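Long-range contact in alkaline serine protease (Pseudoalteromonas sp., PDB 1Y9Z), which probably hydrolyses peptide bonds in proteins as a cold-adapted, subtilisin-like serine endopeptidase: residues T67-T72 against T368-P373. Numbering follows the deposited sequence.
With PMS (phenylmethanesulfonic acid), chain H.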
ATOM      1  N   THR A  67       3.682   3.698 -10.237  1.00  8.70           N
ATOM      2  CA  THR A  67       5.049   3.589  -9.753  1.00  8.10           C
ATOM      3  C   THR A  67       5.050   3.047  -8.323  1.00  7.93           C
ATOM      4  O   THR A  67       5.934   2.278  -7.944  1.00  8.97           O
ATOM      5  CB  THR A  67       5.751   4.963  -9.830  1.00  7.82           C
ATOM      6  OG1 THR A  67       5.889   5.340 -11.208  1.00  8.75           O
ATOM      7  CG2 THR A  67       7.130   4.911  -9.187  1.00  8.92           C
ATOM      8  N   HIS A  68       4.052   3.438  -7.537  1.00  6.98           N
ATOM      9  CA  HIS A  68       3.938   2.962  -6.163  1.00  7.99           C
ATOM     10  C   HIS A  68       3.622   1.462  -6.212  1.00  8.06           C
ATOM     11  O   HIS A  68       4.246   0.656  -5.523  1.00  8.69           O
ATOM     12  CB  HIS A  68       2.832   3.740  -5.443  1.00  8.66           C
ATOM     13  CG  HIS A  68       2.847   3.580  -3.954  1.00  8.02           C
ATOM     14  ND1 HIS A  68       2.329   2.473  -3.316  1.00  8.51           N
ATOM     15  CD2 HIS A  68       3.329   4.387  -2.978  1.00  8.44           C
ATOM     16  CE1 HIS A  68       2.492   2.604  -2.011  1.00  8.46           C
ATOM     17  NE2 HIS A  68       3.096   3.756  -1.779  1.00  7.89           N
ATOM     18  N   VAL A  69       2.658   1.096  -7.052  1.00  7.79           N
ATOM     19  CA  VAL A  69       2.265  -0.298  -7.231  1.00  8.70           C
ATOM     20  C   VAL A  69       3.470  -1.130  -7.692  1.00  8.05           C
ATOM     21  O   VAL A  69       3.731  -2.209  -7.155  1.00  8.03           O
ATOM     22  CB  VAL A  69       1.117  -0.394  -8.266  1.00  8.41           C
ATOM     23  CG1 VAL A  69       0.886  -1.837  -8.681  1.00  9.17           C
ATOM     24  CG2 VAL A  69      -0.160   0.192  -7.668  1.00  8.98           C
ATOM     25  N   ALA A  70       4.209  -0.616  -8.672  1.00  8.10           N
ATOM     26  CA  ALA A  70       5.384  -1.309  -9.198  1.00  9.10           C
ATOM     27  C   ALA A  70       6.444  -1.509  -8.119  1.00  9.48           C
ATOM     28  O   ALA A  70       7.081  -2.562  -8.054  1.00  9.41           O
ATOM     29  CB  ALA A  70       5.971  -0.529 -10.369  1.00  9.39           C
ATOM     30  N   GLY A  71       6.635  -0.497  -7.274  1.00  8.99           N
ATOM     31  CA  GLY A  71       7.615  -0.599  -6.206  1.00  9.10           C
ATOM     32  C   GLY A  71       7.278  -1.710  -5.226  1.00  8.08           C
ATOM     33  O   GLY A  71       8.167  -2.379  -4.698  1.00  9.73           O
ATOM     34  N   THR A  72       5.990  -1.916  -4.967  1.00  7.88           N
ATOM     35  CA  THR A  72       5.583  -2.971  -4.046  1.00  8.58           C
ATOM     36  C   THR A  72       5.918  -4.341  -4.638  1.00  8.42           C
ATOM     37  O   THR A  72       6.290  -5.272  -3.918  1.00  9.04           O
ATOM     38  CB  THR A  72       4.074  -2.881  -3.745  1.00  7.80           C
ATOM     39  OG1 THR A  72       3.811  -1.676  -3.018  1.00  8.87           O
ATOM     40  CG2 THR A  72       3.616  -4.076  -2.919  1.00  8.69           C
ATOM     41  N   THR A 368      -6.773  -0.556  -1.509  1.00 10.01           N
ATOM     42  CA  THR A 368      -6.829  -1.941  -1.945  1.00  9.92           C
ATOM     43  C   THR A 368      -5.883  -2.042  -3.142  1.00  9.58           C
ATOM     44  O   THR A 368      -5.438  -3.128  -3.499  1.00  8.91           O
ATOM     45  CB  THR A 368      -8.264  -2.368  -2.360  1.00  9.28           C
ATOM     46  OG1 THR A 368      -8.814  -1.424  -3.288  1.00  8.94           O
ATOM     47  CG2 THR A 368      -9.158  -2.464  -1.138  1.00  9.91           C
ATOM     48  N   SER A 369      -5.568  -0.892  -3.742  1.00 10.66           N
ATOM     49  CA  SER A 369      -4.654  -0.833  -4.881  1.00 11.83           C
ATOM     50  C   SER A 369      -3.226  -1.102  -4.423  1.00  9.57           C
ATOM     51  O   SER A 369      -2.361  -1.388  -5.246  1.00  9.95           O
ATOM     52  CB  SER A 369      -5.019   0.470  -5.511  1.00 16.45           C
ATOM     53  OG  SER A 369      -6.007   0.639  -6.396  1.00 21.18           O
ATOM     54  N   MET A 370      -2.988  -0.984  -3.116  1.00  8.95           N
ATOM     55  CA  MET A 370      -1.671  -1.234  -2.526  1.00  8.58           C
ATOM     56  C   MET A 370      -1.585  -2.699  -2.099  1.00  8.20           C
ATOM     57  O   MET A 370      -0.517  -3.310  -2.135  1.00  9.23           O
ATOM     58  CB  MET A 370      -1.440  -0.328  -1.308  1.00  8.45           C
ATOM     59  CG  MET A 370      -0.973   1.094  -1.626  1.00  9.46           C
ATOM     60  SD  MET A 370      -2.084   2.088  -2.656  1.00 10.20           S
ATOM     61  CE  MET A 370      -1.364   1.825  -4.260  1.00 12.50           C
ATOM     62  N   ALA A 371      -2.716  -3.262  -1.682  1.00  8.45           N
ATOM     63  CA  ALA A 371      -2.756  -4.660  -1.269  1.00  8.64           C
ATOM     64  C   ALA A 371      -2.599  -5.552  -2.500  1.00  7.94           C
ATOM     65  O   ALA A 371      -1.921  -6.582  -2.460  1.00  9.51           O
ATOM     66  CB  ALA A 371      -4.083  -4.957  -0.572  1.00  9.46           C
ATOM     67  N   THR A 372      -3.220  -5.135  -3.599  1.00  8.38           N
ATOM     68  CA  THR A 372      -3.184  -5.889  -4.843  1.00  8.68           C
ATOM     69  C   THR A 372      -1.776  -6.290  -5.309  1.00  9.15           C
ATOM     70  O   THR A 372      -1.537  -7.464  -5.584  1.00  8.71           O
ATOM     71  CB  THR A 372      -3.942  -5.119  -5.950  1.00 10.16           C
ATOM     72  OG1 THR A 372      -5.320  -4.998  -5.565  1.00  9.64           O
ATOM     73  CG2 THR A 372      -3.873  -5.856  -7.279  1.00 10.10           C
ATOM     74  N   PRO A 373      -0.830  -5.335  -5.407  1.00  9.23           N
ATOM     75  CA  PRO A 373       0.519  -5.713  -5.847  1.00  8.29           C
ATOM     76  C   PRO A 373       1.235  -6.663  -4.886  1.00  9.08           C
ATOM     77  O   PRO A 373       2.148  -7.388  -5.292  1.00  9.10           O
ATOM     78  CB  PRO A 373       1.233  -4.366  -6.005  1.00  9.09           C
ATOM     79  CG  PRO A 373       0.488  -3.459  -5.077  1.00  7.93           C
ATOM     80  CD  PRO A 373      -0.947  -3.872  -5.296  1.00  8.30           C
TER
HETATM   81  C   PMS H 601      -7.808   2.807  -6.642  1.00 26.89           C
HETATM   82  S   PMS H 601      -7.512   1.068  -6.238  1.00 23.22           S
HETATM   83  C1  PMS H 601      -8.102   3.057  -8.142  1.00 29.13           C
HETATM   84  C2  PMS H 601      -9.475   3.020  -8.581  1.00 30.04           C
HETATM   85  C3  PMS H 601      -9.791   3.247  -9.958  1.00 30.45           C
HETATM   86  C4  PMS H 601      -8.694   3.509 -10.868  1.00 31.23           C
HETATM   87  C5  PMS H 601      -7.343   3.546 -10.444  1.00 29.68           C
HETATM   88  C6  PMS H 601      -6.979   3.326  -9.078  1.00 30.20           C
HETATM   89  O2S PMS H 601      -8.392   0.266  -7.081  1.00 25.77           O
HETATM   90  O1S PMS H 601      -7.808   0.834  -4.844  1.00 25.19           O
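Met370 and Pro373 pack against His68, Val69 and Thr72 where helices 65-74 and 368-385 of the subtilisin fold meet in a buried contact, the axes of these segments 8.7 Å apart at -34°. In this family the first helix starts at the catalytic histidine, here probably His65, and the second carries the nucleophile, Ser369, whose OG is bonded to the sulfur of phenylmethanesulfonic acid (1.6 Å). No hydrogen bond links the segments; the join is apolar. Met370 reaches across by bending. CB leaves sidelong, and CG lies 3.8 Å from His68 CE1, approaching the imidazole obliquely. SD stands obliquely off the same ring in a sulfur-aromatic contact. The chain then folds at chi2 (60°) and chi3, and CE touches both His68 ND1 and Val69 CG2, 4.0 Å from the latter. The imidazole is held from elsewhere: NE2 is hydrogen-bonded to Glu363 O, and Tyr365 stacks on the ring. Val69 splits its two methyls: CG1, anti to the backbone N (chi1 168°), lies 3.7 Å from Pro373 CB, the two side chains crossing at about a right angle. CG2, besides meeting Met370 CE, packs 3.6 Å from Ser369 O, a carbonyl hydrogen-bonded to Ser129 OG. An alanine at Val69 is likely to open a gap beside Met370 CE and Pro373 CB and leave the methionine end freer to turn. Beyond it, Thr72 lays its methyl obliquely against the proline, CG2 3.8 Å from Pro373 CG. Within the second helix, Thr368 O accepts from Thr372 N and, on the opposite face of its plane, from Thr372 OG1 at 2.8 Å.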